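Local atomic coordinates of polyketide synthase PksJ (Bacillus subtilis subsp. subtilis, PDB entry 4J1Q), a protein that is a ketoreductase domain of the bacillaene polyketide assembly line that binds NADPH and stereoselectively reduces alpha- and beta-keto groups of its intermediates. Residues K118-G128 with S356-Y364. Sequence-based numbering, arbitrary orientation.
Sequences KEKQLFAGVSG and SFMDAFAEY
Gly125 meets Phe357 with their CA atoms 4.5 Å apart, and Leu122 faces Ala360 one turn along, so the 3-10 turn at 122-125 rests closely on helix 356-364. Glycine suits this crossing: having no side chain, Gly125 lets the backbones close to this distance, and its carbonyl O approaches Ser356 CB. At Gly128 the small serine is again met by a glycine: Ser356 OG lies 3.0 Å from Gly128 CA and is hydrogen-bonded to Ala352 O in its own helix. Leu122 carries most of the apolar contact, reaching in with both methyls. Leu122 CD2 settles on the helix backbone, 3.6 Å from Phe361 N, and touches Ala360 CB, a methyl short enough to admit it. Leu122 CD1 reaches Phe357 CE1 at 3.9 Å and comes to the edge of the Phe361 ring, near its plane. A chi1 of 158° carries the Tyr364 ring toward the loop at 118-121: Leu122 CD1 lies over one face, and Lys118 O is 3.6 Å from Tyr364 CE1. This is probably packing between two subdomains, joining the amino-terminal part to helix 349-370 of the NADPH-binding Rossmann fold, consistent with the paired structural and catalytic subdomains of polyketide synthase ketoreductases.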
loop_
_atom_site.group_PDB
_atom_site.type_symbol
_atom_site.label_atom_id
_atom_site.label_comp_id
_atom_site.label_asym_id
_atom_site.label_seq_id
_atom_site.Cartn_x
_atom_site.Cartn_y
_atom_site.Cartn_z
ATOM N N LYS A 118 -17.029 -8.186 -0.718
ATOM C CA LYS A 118 -17.179 -6.946 -1.471
ATOM C C LYS A 118 -16.055 -5.933 -1.205
ATOM O O LYS A 118 -15.420 -5.442 -2.135
ATOM C CB LYS A 118 -18.542 -6.317 -1.176
ATOM C CG LYS A 118 -19.148 -5.568 -2.353
ATOM C CD LYS A 118 -20.663 -5.464 -2.224
ATOM C CE LYS A 118 -21.357 -6.774 -2.579
ATOM N NZ LYS A 118 -21.943 -6.768 -3.949
ATOM N N GLU A 119 -15.846 -5.592 0.060
ATOM C CA GLU A 119 -14.850 -4.593 0.423
ATOM C C GLU A 119 -13.912 -5.134 1.475
ATOM O O GLU A 119 -12.910 -4.517 1.777
ATOM C CB GLU A 119 -15.521 -3.339 0.959
ATOM C CG GLU A 119 -15.980 -2.384 -0.116
ATOM C CD GLU A 119 -17.258 -1.652 0.248
ATOM O OE1 GLU A 119 -17.367 -1.202 1.413
ATOM O OE2 GLU A 119 -18.158 -1.554 -0.623
ATOM N N LYS A 120 -14.265 -6.269 2.059
ATOM C CA LYS A 120 -13.540 -6.827 3.185
ATOM C C LYS A 120 -12.169 -7.330 2.748
ATOM O O LYS A 120 -11.288 -7.607 3.567
ATOM C CB LYS A 120 -14.358 -7.951 3.826
ATOM C CG LYS A 120 -15.541 -7.436 4.629
ATOM C CD LYS A 120 -16.660 -8.456 4.712
ATOM C CE LYS A 120 -17.834 -7.909 5.514
ATOM N NZ LYS A 120 -17.733 -8.233 6.965
ATOM N N GLN A 121 -12.008 -7.408 1.435
ATOM C CA GLN A 121 -10.741 -7.736 0.799
ATOM C C GLN A 121 -9.641 -6.789 1.301
ATOM O O GLN A 121 -8.511 -7.197 1.550
ATOM C CB GLN A 121 -10.894 -7.548 -0.711
ATOM C CG GLN A 121 -10.346 -8.680 -1.543
ATOM C CD GLN A 121 -10.613 -8.465 -3.022
ATOM O OE1 GLN A 121 -10.304 -7.391 -3.575
ATOM N NE2 GLN A 121 -11.260 -9.452 -3.662
ATOM N N LEU A 122 -9.986 -5.510 1.374
ATOM C CA LEU A 122 -9.071 -4.474 1.760
ATOM C C LEU A 122 -8.383 -4.677 3.121
ATOM O O LEU A 122 -7.252 -4.235 3.305
ATOM C CB LEU A 122 -9.789 -3.145 1.721
ATOM C CG LEU A 122 -10.289 -2.775 0.323
ATOM C CD1 LEU A 122 -11.007 -1.440 0.367
ATOM C CD2 LEU A 122 -9.133 -2.741 -0.662
ATOM N N PHE A 123 -9.066 -5.335 4.066
ATOM C CA PHE A 123 -8.476 -5.684 5.364
ATOM C C PHE A 123 -7.200 -6.516 5.194
ATOM O O PHE A 123 -6.393 -6.579 6.088
ATOM C CB PHE A 123 -9.496 -6.440 6.232
ATOM C CG PHE A 123 -10.680 -5.605 6.635
ATOM C CD1 PHE A 123 -11.953 -6.151 6.658
ATOM C CD2 PHE A 123 -10.534 -4.260 6.950
ATOM C CE1 PHE A 123 -13.056 -5.375 6.979
ATOM C CE2 PHE A 123 -11.620 -3.492 7.332
ATOM C CZ PHE A 123 -12.891 -4.044 7.335
ATOM N N ALA A 124 -7.044 -7.160 4.040
ATOM C CA ALA A 124 -5.841 -7.937 3.745
ATOM C C ALA A 124 -4.593 -7.050 3.840
ATOM O O ALA A 124 -3.464 -7.539 4.040
ATOM C CB ALA A 124 -5.935 -8.558 2.347
ATOM N N GLY A 125 -4.797 -5.748 3.648
ATOM C CA GLY A 125 -3.760 -4.771 3.934
ATOM C C GLY A 125 -3.096 -4.894 5.306
ATOM O O GLY A 125 -1.988 -4.402 5.508
ATOM N N VAL A 126 -3.788 -5.475 6.274
ATOM C CA VAL A 126 -3.223 -5.600 7.618
ATOM C C VAL A 126 -1.850 -6.279 7.538
ATOM O O VAL A 126 -1.037 -6.199 8.451
ATOM C CB VAL A 126 -4.134 -6.387 8.557
ATOM C CG1 VAL A 126 -4.179 -7.850 8.149
ATOM C CG2 VAL A 126 -3.642 -6.239 9.991
ATOM N N SER A 127 -1.574 -6.896 6.406
ATOM C CA SER A 127 -0.280 -7.518 6.185
ATOM C C SER A 127 0.949 -6.590 6.267
ATOM O O SER A 127 2.021 -7.022 6.693
ATOM C CB SER A 127 -0.262 -8.183 4.833
ATOM O OG SER A 127 1.049 -8.646 4.581
ATOM N N GLY A 128 0.827 -5.352 5.789
ATOM C CA GLY A 128 1.877 -4.353 6.019
ATOM C C GLY A 128 2.216 -4.211 7.490
ATOM O O GLY A 128 3.394 -4.165 7.871
ATOM N N SER A 356 0.090 -0.856 2.234
ATOM C CA SER A 356 -0.541 -2.150 1.890
ATOM C C SER A 356 -2.008 -2.013 1.524
ATOM O O SER A 356 -2.521 -2.831 0.769
ATOM C CB SER A 356 -0.476 -3.151 3.050
ATOM O OG SER A 356 0.844 -3.489 3.357
ATOM N N PHE A 357 -2.723 -1.122 2.208
ATOM C CA PHE A 357 -4.116 -0.848 1.836
ATOM C C PHE A 357 -4.221 -0.380 0.394
ATOM O O PHE A 357 -5.142 -0.809 -0.333
ATOM C CB PHE A 357 -4.745 0.189 2.768
ATOM C CG PHE A 357 -6.106 0.674 2.316
ATOM C CD1 PHE A 357 -7.264 0.148 2.873
ATOM C CD2 PHE A 357 -6.227 1.721 1.418
ATOM C CE1 PHE A 357 -8.510 0.650 2.535
ATOM C CE2 PHE A 357 -7.457 2.219 1.076
ATOM C CZ PHE A 357 -8.596 1.666 1.598
ATOM N N MET A 358 -3.280 0.467 -0.041
ATOM C CA MET A 358 -3.318 0.996 -1.411
ATOM C C MET A 358 -3.114 -0.109 -2.419
ATOM O O MET A 358 -3.890 -0.234 -3.372
ATOM C CB MET A 358 -2.262 2.100 -1.617
ATOM C CG MET A 358 -2.580 3.350 -0.817
ATOM S SD MET A 358 -1.796 4.817 -1.476
ATOM C CE MET A 358 -0.051 4.379 -1.558
ATOM N N ASP A 359 -2.096 -0.948 -2.163
ATOM C CA ASP A 359 -1.882 -2.186 -2.951
ATOM C C ASP A 359 -3.161 -3.015 -3.067
ATOM O O ASP A 359 -3.547 -3.403 -4.158
ATOM C CB ASP A 359 -0.772 -3.048 -2.340
ATOM C CG ASP A 359 0.534 -2.275 -2.169
ATOM O OD1 ASP A 359 0.687 -1.186 -2.804
ATOM O OD2 ASP A 359 1.404 -2.749 -1.381
ATOM N N ALA A 360 -3.821 -3.262 -1.941
ATOM C CA ALA A 360 -5.065 -4.048 -1.932
ATOM C C ALA A 360 -6.153 -3.309 -2.693
ATOM O O ALA A 360 -6.961 -3.922 -3.376
ATOM C CB ALA A 360 -5.536 -4.346 -0.508
ATOM N N PHE A 361 -6.155 -1.988 -2.590
ATOM C CA PHE A 361 -7.145 -1.174 -3.294
ATOM C C PHE A 361 -7.016 -1.258 -4.819
ATOM O O PHE A 361 -8.016 -1.206 -5.544
ATOM C CB PHE A 361 -7.048 0.277 -2.818
ATOM C CG PHE A 361 -8.287 1.087 -3.077
ATOM C CD1 PHE A 361 -9.390 0.986 -2.240
ATOM C CD2 PHE A 361 -8.360 1.936 -4.171
ATOM C CE1 PHE A 361 -10.550 1.711 -2.503
ATOM C CE2 PHE A 361 -9.521 2.641 -4.446
ATOM C CZ PHE A 361 -10.611 2.541 -3.604
ATOM N N ALA A 362 -5.784 -1.386 -5.310
ATOM C CA ALA A 362 -5.544 -1.472 -6.756
ATOM C C ALA A 362 -6.344 -2.614 -7.381
ATOM O O ALA A 362 -6.952 -2.448 -8.448
ATOM C CB ALA A 362 -4.058 -1.615 -7.076
ATOM N N GLU A 363 -6.297 -3.785 -6.756
ATOM C CA GLU A 363 -7.070 -4.918 -7.254
ATOM C C GLU A 363 -8.567 -4.671 -7.105
ATOM O O GLU A 363 -9.352 -4.998 -7.997
ATOM C CB GLU A 363 -6.671 -6.231 -6.564
ATOM C CG GLU A 363 -7.205 -7.477 -7.264
ATOM C CD GLU A 363 -6.497 -7.792 -8.583
ATOM O OE1 GLU A 363 -5.488 -8.528 -8.554
ATOM O OE2 GLU A 363 -6.968 -7.344 -9.655
ATOM N N TYR A 364 -8.953 -4.093 -5.976
ATOM C CA TYR A 364 -10.353 -3.823 -5.711
ATOM C C TYR A 364 -10.944 -2.824 -6.711
ATOM O O TYR A 364 -12.079 -2.986 -7.158
ATOM C CB TYR A 364 -10.524 -3.338 -4.280
ATOM C CG TYR A 364 -11.777 -2.547 -4.044
ATOM C CD1 TYR A 364 -13.016 -3.176 -3.900
ATOM C CD2 TYR A 364 -11.721 -1.168 -3.910
ATOM C CE1 TYR A 364 -14.164 -2.443 -3.661
ATOM C CE2 TYR A 364 -12.860 -0.425 -3.682
ATOM C CZ TYR A 364 -14.075 -1.061 -3.548
ATOM O OH TYR A 364 -15.184 -0.288 -3.274
#